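Local structure of 6-O-methylguanine DNA methyltransferase (Enterococcus faecalis, 2B6C) at residues N137-R142 and E172-K177. The protein is of unknown function but probably takes part in the repair of alkylated DNA. Sequence-based numbering, arbitrary orientation.
Sequences NFWNRR and EFFIQK. With SO4 (sulfate ion), chain I.
Phe138 and Trp139 meet Glu172 and Phe174 where helices 138-146 and 173-186 begin, in an all-helical architecture consistent with the HEAT-like repeats of AlkD relatives. The short axes run 9.5 Å apart and nearly parallel, at 12°. Each helix opens with a side-chain N-cap: Asn137 OD1 accepts from Trp139 N, and Glu172 OE2 takes Phe174 N on its anti lone pair, almost straight at 177°. Asn137 N also donates to a sulfate, probably a crystallisation additive, which Asn140 ND2 and Lys95 grip too.

The Phe138 ring is held between Glu172 and Trp139. Glu172, bent at chi2, lays its CG over the ring centre, 3.8 Å from the centroid of the Phe138 ring, a CH-pi contact, and its carboxylate stacks nearly flat on the ring; the opposite ring face carries Trp139 CD1 near the rim. Phe138 CB meets Ile175 CG1 at 3.7 Å. Trp139 starts off away from helix 173-186, yet the indole returns to set Trp139 CH2 over the centre of the Phe174 ring, 3.6 Å from Phe174 CG; the two rings meet obliquely. Arg141 contributes CB, 4.0 Å from Ile175 CD1, while its guanidinium is bound to Asp167. Arg142 spans the gap: with CG anti to the backbone N (chi1 -178°) and the chain extended to NE, its guanidinium reaches Asp108 in a salt bridge through NE and the second helix through NH2. Arg142 NH2 lies in the plane of the Phe174 ring at its edge and donates to a lone pair of Phe174 O at 2.9 Å.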
loop_
_atom_site.group_PDB
_atom_site.type_symbol
_atom_site.label_atom_id
_atom_site.label_comp_id
_atom_site.label_asym_id
_atom_site.label_seq_id
_atom_site.Cartn_x
_atom_site.Cartn_y
_atom_site.Cartn_z
ATOM N N ASN B 137 -28.596 15.009 -4.143
ATOM C CA ASN B 137 -28.517 13.904 -5.097
ATOM C C ASN B 137 -28.472 12.577 -4.323
ATOM O O ASN B 137 -27.623 12.409 -3.451
ATOM C CB ASN B 137 -27.305 14.120 -6.016
ATOM C CG ASN B 137 -27.186 13.081 -7.111
ATOM O OD1 ASN B 137 -27.278 11.888 -6.869
ATOM N ND2 ASN B 137 -26.927 13.532 -8.307
ATOM N N PHE B 138 -29.425 11.676 -4.578
ATOM C CA PHE B 138 -29.532 10.454 -3.771
ATOM C C PHE B 138 -28.299 9.572 -3.909
ATOM O O PHE B 138 -27.994 8.797 -2.983
ATOM C CB PHE B 138 -30.841 9.640 -4.021
ATOM C CG PHE B 138 -30.864 8.880 -5.333
ATOM C CD1 PHE B 138 -30.138 7.698 -5.491
ATOM C CD2 PHE B 138 -31.614 9.350 -6.412
ATOM C CE1 PHE B 138 -30.167 6.988 -6.696
ATOM C CE2 PHE B 138 -31.636 8.654 -7.624
ATOM C CZ PHE B 138 -30.903 7.446 -7.753
ATOM N N TRP B 139 -27.592 9.672 -5.043
ATOM C CA TRP B 139 -26.331 8.930 -5.210
ATOM C C TRP B 139 -25.301 9.345 -4.163
ATOM O O TRP B 139 -24.620 8.475 -3.595
ATOM C CB TRP B 139 -25.738 9.092 -6.611
ATOM C CG TRP B 139 -26.541 8.456 -7.668
ATOM C CD1 TRP B 139 -27.167 9.094 -8.737
ATOM C CD2 TRP B 139 -26.841 7.066 -7.801
ATOM N NE1 TRP B 139 -27.833 8.184 -9.496
ATOM C CE2 TRP B 139 -27.656 6.927 -8.962
ATOM C CE3 TRP B 139 -26.506 5.917 -7.066
ATOM C CZ2 TRP B 139 -28.144 5.673 -9.397
ATOM C CZ3 TRP B 139 -27.009 4.664 -7.504
ATOM C CH2 TRP B 139 -27.805 4.558 -8.657
ATOM N N ASN B 140 -25.197 10.662 -3.877
ATOM C CA ASN B 140 -24.342 11.109 -2.779
ATOM C C ASN B 140 -24.765 10.528 -1.415
ATOM O O ASN B 140 -23.915 10.175 -0.611
ATOM C CB ASN B 140 -24.250 12.634 -2.677
ATOM C CG ASN B 140 -23.354 13.245 -3.731
ATOM O OD1 ASN B 140 -22.310 12.688 -4.081
ATOM N ND2 ASN B 140 -23.757 14.410 -4.254
ATOM N N ARG B 141 -26.070 10.477 -1.141
ATOM C CA ARG B 141 -26.581 9.920 0.127
ATOM C C ARG B 141 -26.394 8.410 0.222
ATOM O O ARG B 141 -26.206 7.876 1.322
ATOM C CB ARG B 141 -28.042 10.285 0.309
ATOM C CG ARG B 141 -28.231 11.806 0.280
ATOM C CD ARG B 141 -29.533 12.186 1.017
ATOM N NE ARG B 141 -30.698 11.437 0.569
ATOM C CZ ARG B 141 -31.383 11.685 -0.551
ATOM N NH1 ARG B 141 -31.005 12.662 -1.393
ATOM N NH2 ARG B 141 -32.446 10.951 -0.830
ATOM N N ARG B 142 -26.411 7.729 -0.933
ATOM C CA ARG B 142 -25.961 6.357 -0.988
ATOM C C ARG B 142 -24.512 6.169 -0.427
ATOM O O ARG B 142 -24.233 5.192 0.295
ATOM C CB ARG B 142 -26.119 5.779 -2.403
ATOM C CG ARG B 142 -25.701 4.289 -2.506
ATOM C CD ARG B 142 -26.214 3.661 -3.811
ATOM N NE ARG B 142 -25.637 2.356 -4.103
ATOM C CZ ARG B 142 -26.329 1.207 -4.082
ATOM N NH1 ARG B 142 -25.722 0.066 -4.401
ATOM N NH2 ARG B 142 -27.633 1.186 -3.756
ATOM N N GLU B 172 -36.894 5.669 -3.237
ATOM C CA GLU B 172 -35.843 5.214 -4.135
ATOM C C GLU B 172 -35.219 3.842 -3.770
ATOM O O GLU B 172 -34.617 3.687 -2.691
ATOM C CB GLU B 172 -34.749 6.291 -4.247
ATOM C CG GLU B 172 -33.566 5.867 -5.102
ATOM C CD GLU B 172 -33.992 5.424 -6.497
ATOM O OE1 GLU B 172 -34.638 6.216 -7.211
ATOM O OE2 GLU B 172 -33.690 4.290 -6.873
ATOM N N PHE B 173 -35.357 2.882 -4.690
ATOM C CA PHE B 173 -34.723 1.564 -4.592
ATOM C C PHE B 173 -33.247 1.630 -4.191
ATOM O O PHE B 173 -32.820 0.908 -3.308
ATOM C CB PHE B 173 -34.877 0.765 -5.910
ATOM C CG PHE B 173 -34.004 -0.477 -5.977
ATOM C CD1 PHE B 173 -34.423 -1.689 -5.407
ATOM C CD2 PHE B 173 -32.730 -0.420 -6.582
ATOM C CE1 PHE B 173 -33.606 -2.834 -5.459
ATOM C CE2 PHE B 173 -31.899 -1.552 -6.629
ATOM C CZ PHE B 173 -32.340 -2.762 -6.064
ATOM N N PHE B 174 -32.463 2.484 -4.829
ATOM C CA PHE B 174 -31.024 2.510 -4.551
ATOM C C PHE B 174 -30.724 3.083 -3.167
ATOM O O PHE B 174 -29.627 2.922 -2.645
ATOM C CB PHE B 174 -30.271 3.287 -5.618
ATOM C CG PHE B 174 -30.250 2.600 -6.960
ATOM C CD1 PHE B 174 -31.031 3.078 -8.008
ATOM C CD2 PHE B 174 -29.447 1.472 -7.177
ATOM C CE1 PHE B 174 -31.005 2.435 -9.261
ATOM C CE2 PHE B 174 -29.431 0.836 -8.423
ATOM C CZ PHE B 174 -30.208 1.321 -9.458
ATOM N N ILE B 175 -31.696 3.777 -2.591
ATOM C CA ILE B 175 -31.534 4.267 -1.235
ATOM C C ILE B 175 -31.959 3.190 -0.231
ATOM O O ILE B 175 -31.225 2.902 0.722
ATOM C CB ILE B 175 -32.257 5.631 -1.036
ATOM C CG1 ILE B 175 -31.467 6.761 -1.702
ATOM C CG2 ILE B 175 -32.519 5.880 0.432
ATOM C CD1 ILE B 175 -30.130 7.125 -1.002
ATOM N N GLN B 176 -33.093 2.535 -0.467
ATOM C CA GLN B 176 -33.553 1.535 0.498
ATOM C C GLN B 176 -32.577 0.337 0.537
ATOM O O GLN B 176 -32.292 -0.208 1.608
ATOM C CB GLN B 176 -34.999 1.101 0.213
ATOM C CG GLN B 176 -36.048 2.196 0.515
ATOM C CD GLN B 176 -35.934 2.660 1.938
ATOM O OE1 GLN B 176 -35.713 1.848 2.817
ATOM N NE2 GLN B 176 -36.031 3.957 2.174
ATOM N N LYS B 177 -32.075 -0.044 -0.638
ATOM C CA LYS B 177 -31.039 -1.044 -0.787
ATOM C C LYS B 177 -29.797 -0.680 0.016
ATOM O O LYS B 177 -29.222 -1.537 0.675
ATOM C CB LYS B 177 -30.644 -1.135 -2.245
ATOM C CG LYS B 177 -30.703 -2.533 -2.805
ATOM C CD LYS B 177 -29.551 -3.342 -2.294
ATOM C CE LYS B 177 -29.345 -4.535 -3.157
ATOM N NZ LYS B 177 -29.438 -5.798 -2.338
HETATM S S SO4 I . -25.426 17.651 -3.407
HETATM O O1 SO4 I . -24.977 18.472 -4.532
HETATM O O2 SO4 I . -26.280 18.431 -2.486
HETATM O O3 SO4 I . -24.241 17.259 -2.621
HETATM O O4 SO4 I . -26.149 16.473 -3.928
#